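RNA-binding protein HI_1333 (Haemophilus influenzae, PDB 1JO0) probably binds RNA, as a small single-domain member of the CRS1/YhbY (CRM) family. Local coordinates at residues A[1-12]-A[70-78]. Numbering follows the deposited sequence.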
# COMPACT_ATOMS: atom_id res chain seq x y z
N THR A 1 -2.76 -7.33 -8.65
CA THR A 1 -3.99 -6.52 -8.70
C THR A 1 -3.85 -5.44 -9.76
O THR A 1 -2.94 -4.64 -9.65
CB THR A 1 -4.27 -5.86 -7.36
OG1 THR A 1 -4.33 -6.87 -6.33
CG2 THR A 1 -5.59 -5.12 -7.36
N THR A 2 -4.71 -5.45 -10.77
CA THR A 2 -4.60 -4.51 -11.88
C THR A 2 -5.81 -3.59 -11.81
O THR A 2 -6.94 -4.07 -11.89
CB THR A 2 -4.50 -5.25 -13.22
OG1 THR A 2 -3.29 -6.03 -13.20
CG2 THR A 2 -4.46 -4.22 -14.33
N LEU A 3 -5.54 -2.30 -11.64
CA LEU A 3 -6.54 -1.27 -11.50
C LEU A 3 -6.61 -0.42 -12.76
O LEU A 3 -5.59 -0.06 -13.35
CB LEU A 3 -6.20 -0.38 -10.34
CG LEU A 3 -6.17 -1.02 -8.96
CD1 LEU A 3 -5.72 -0.07 -7.90
CD2 LEU A 3 -7.58 -1.56 -8.60
N SER A 4 -7.81 -0.06 -13.17
CA SER A 4 -7.98 0.89 -14.25
C SER A 4 -7.50 2.27 -13.77
O SER A 4 -7.39 2.50 -12.57
CB SER A 4 -9.44 1.04 -14.67
OG SER A 4 -10.20 1.72 -13.68
N THR A 5 -7.29 3.17 -14.70
CA THR A 5 -6.95 4.55 -14.35
C THR A 5 -7.95 5.20 -13.42
O THR A 5 -7.62 5.83 -12.42
CB THR A 5 -6.86 5.34 -15.68
OG1 THR A 5 -5.93 4.68 -16.53
CG2 THR A 5 -6.40 6.73 -15.30
N LYS A 6 -9.23 5.02 -13.69
CA LYS A 6 -10.31 5.60 -12.89
C LYS A 6 -10.37 4.94 -11.51
O LYS A 6 -10.62 5.68 -10.54
CB LYS A 6 -11.66 5.41 -13.57
CG LYS A 6 -11.84 6.38 -14.73
CD LYS A 6 -13.02 5.93 -15.61
CE LYS A 6 -13.39 7.07 -16.54
NZ LYS A 6 -14.50 6.62 -17.42
N GLN A 7 -10.17 3.64 -11.41
CA GLN A 7 -10.15 2.99 -10.10
C GLN A 7 -9.01 3.47 -9.22
O GLN A 7 -9.14 3.72 -8.03
CB GLN A 7 -10.05 1.47 -10.31
CG GLN A 7 -11.37 0.90 -10.79
CD GLN A 7 -11.25 -0.53 -11.25
OE1 GLN A 7 -10.16 -1.00 -11.60
NE2 GLN A 7 -12.34 -1.26 -11.26
N LYS A 8 -7.85 3.58 -9.86
CA LYS A 8 -6.68 4.06 -9.14
C LYS A 8 -6.91 5.47 -8.61
O LYS A 8 -6.58 5.80 -7.47
CB LYS A 8 -5.49 3.95 -10.10
CG LYS A 8 -4.15 4.05 -9.52
CD LYS A 8 -3.01 3.61 -10.44
CE LYS A 8 -1.64 3.78 -9.86
NZ LYS A 8 -0.47 4.10 -10.72
N GLN A 9 -7.51 6.33 -9.45
CA GLN A 9 -7.74 7.69 -9.02
C GLN A 9 -8.76 7.74 -7.91
O GLN A 9 -8.63 8.51 -6.96
CB GLN A 9 -8.24 8.52 -10.20
CG GLN A 9 -8.75 9.91 -9.84
CD GLN A 9 -7.60 10.64 -9.18
OE1 GLN A 9 -6.45 10.58 -9.66
NE2 GLN A 9 -7.91 11.27 -8.05
N PHE A 10 -9.82 6.93 -7.99
CA PHE A 10 -10.80 6.85 -6.92
C PHE A 10 -10.09 6.55 -5.60
O PHE A 10 -10.36 7.17 -4.56
CB PHE A 10 -11.86 5.76 -7.21
CG PHE A 10 -12.74 5.51 -6.00
CD1 PHE A 10 -13.77 6.36 -5.66
CD2 PHE A 10 -12.50 4.36 -5.24
CE1 PHE A 10 -14.56 6.07 -4.54
CE2 PHE A 10 -13.28 4.11 -4.13
CZ PHE A 10 -14.31 4.95 -3.79
N LEU A 11 -9.22 5.54 -5.58
CA LEU A 11 -8.54 5.15 -4.36
C LEU A 11 -7.54 6.18 -3.88
O LEU A 11 -7.40 6.37 -2.69
CB LEU A 11 -7.86 3.80 -4.61
CG LEU A 11 -8.81 2.62 -4.88
CD1 LEU A 11 -8.02 1.43 -5.34
CD2 LEU A 11 -9.63 2.30 -3.63
N LYS A 12 -6.87 6.85 -4.81
CA LYS A 12 -5.96 7.93 -4.46
C LYS A 12 -6.75 9.01 -3.71
O LYS A 12 -6.34 9.52 -2.69
CB LYS A 12 -5.37 8.49 -5.76
CG LYS A 12 -4.49 9.70 -5.53
CD LYS A 12 -3.81 10.17 -6.79
CE LYS A 12 -3.19 11.57 -6.62
NZ LYS A 12 -2.44 11.99 -7.85
N THR A 70 2.76 -9.43 -1.75
CA THR A 70 1.36 -9.24 -1.38
C THR A 70 0.39 -9.23 -2.57
O THR A 70 -0.81 -9.41 -2.37
CB THR A 70 1.13 -7.91 -0.65
OG1 THR A 70 1.33 -6.79 -1.54
CG2 THR A 70 1.98 -7.74 0.60
N LYS A 71 0.89 -8.99 -3.78
CA LYS A 71 0.06 -8.83 -4.97
C LYS A 71 -0.87 -7.64 -4.91
O LYS A 71 -1.83 -7.53 -5.69
CB LYS A 71 -0.73 -10.11 -5.27
CG LYS A 71 0.09 -11.36 -5.07
CD LYS A 71 1.43 -11.39 -5.75
CE LYS A 71 1.97 -12.81 -5.59
NZ LYS A 71 2.45 -13.13 -4.21
N ALA A 72 -0.58 -6.69 -4.00
CA ALA A 72 -1.29 -5.43 -3.98
C ALA A 72 -0.93 -4.57 -5.19
O ALA A 72 0.19 -4.69 -5.73
CB ALA A 72 -1.02 -4.66 -2.69
N ALA A 73 -1.85 -3.72 -5.57
CA ALA A 73 -1.65 -2.67 -6.53
C ALA A 73 -1.04 -1.43 -5.89
O ALA A 73 -1.45 -1.01 -4.82
CB ALA A 73 -2.96 -2.24 -7.21
N GLN A 74 -0.11 -0.80 -6.60
CA GLN A 74 0.37 0.53 -6.23
C GLN A 74 -0.63 1.57 -6.70
O GLN A 74 -0.92 1.69 -7.89
CB GLN A 74 1.68 0.78 -6.93
CG GLN A 74 2.75 -0.23 -6.68
CD GLN A 74 3.94 -0.15 -7.62
OE1 GLN A 74 4.29 -1.10 -8.36
NE2 GLN A 74 4.55 1.03 -7.56
N VAL A 75 -1.16 2.31 -5.74
CA VAL A 75 -2.06 3.38 -6.05
C VAL A 75 -1.32 4.71 -6.23
O VAL A 75 -1.66 5.42 -7.17
CB VAL A 75 -3.15 3.49 -4.98
CG1 VAL A 75 -4.03 4.72 -5.17
CG2 VAL A 75 -3.98 2.18 -4.93
N GLN A 76 -0.36 5.01 -5.37
CA GLN A 76 0.33 6.27 -5.35
C GLN A 76 1.62 6.07 -4.55
O GLN A 76 1.61 5.41 -3.54
CB GLN A 76 -0.50 7.36 -4.69
CG GLN A 76 0.08 8.75 -4.63
CD GLN A 76 -0.86 9.76 -3.99
OE1 GLN A 76 -1.65 9.44 -3.09
NE2 GLN A 76 -0.80 10.98 -4.47
N THR A 77 2.68 6.65 -5.04
CA THR A 77 3.90 6.83 -4.33
C THR A 77 4.18 8.34 -4.26
O THR A 77 4.29 8.92 -5.32
CB THR A 77 5.10 6.29 -5.13
OG1 THR A 77 4.85 4.94 -5.49
CG2 THR A 77 6.35 6.44 -4.28
N ILE A 78 4.20 8.94 -3.11
CA ILE A 78 4.49 10.36 -3.03
C ILE A 78 5.28 10.54 -1.75
O ILE A 78 4.80 10.21 -0.67
CB ILE A 78 3.22 11.24 -2.99
CG1 ILE A 78 2.33 10.84 -1.82
CG2 ILE A 78 2.54 11.20 -4.34
CD1 ILE A 78 0.93 11.35 -1.73
O HOH W 1 0.05 -6.20 -8.12
O HOH W 2 -3.73 10.02 -1.82
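Val75 meets the N-terminal helix 5-15 where that helix packs against strand 73-78, one edge of the mixed four-stranded beta sheet of the CRM domain. Its CG1, anti to the backbone N (chi1 173°), rests on the helix backbone, 3.6 Å from Lys12 N, and also touches Leu11 CB. The other branch, CG2, lies 4.1 Å from Leu3 CD1 and reaches Leu11 CD1 as well, so the two methyls of one valine engage both the helix and the segment leading into it. Leu3 CD1 also packs on Ala73, 3.6 Å from its CB. Flanking this apolar centre, Lys8 runs its aliphatic chain across the strand, with CE 3.0 Å from Gln74 O and against Val75 O. Towards the strand's C-terminal end the extended chains of Lys12 and Gln76 lie nearly perpendicular, Lys12 CE 3.3 Å from Gln76 NE2; a water donates to Lys12 O and, at an unusually short distance, Gln76 OE1.

At the other end of the contact, Thr1 grips the turn that links helix 56-70 to the strand. Lys71 O accepts from both Thr1 N and Thr1 OG1, the latter at 2.7 Å, and a water connects Thr1 N to Ala72 O. In the second shell, Ser4 and Gln7 form a capping box that starts the N-terminal helix, while a classic beta bulge sets Val75 and Gln76 together opposite Val83 of strand 81-85. The turn that presents Lys71 O is itself braced by an ST turn, in which Ala72 N donates to Thr70 OG1 over 3.1 Å with an N-H...O angle of 163°.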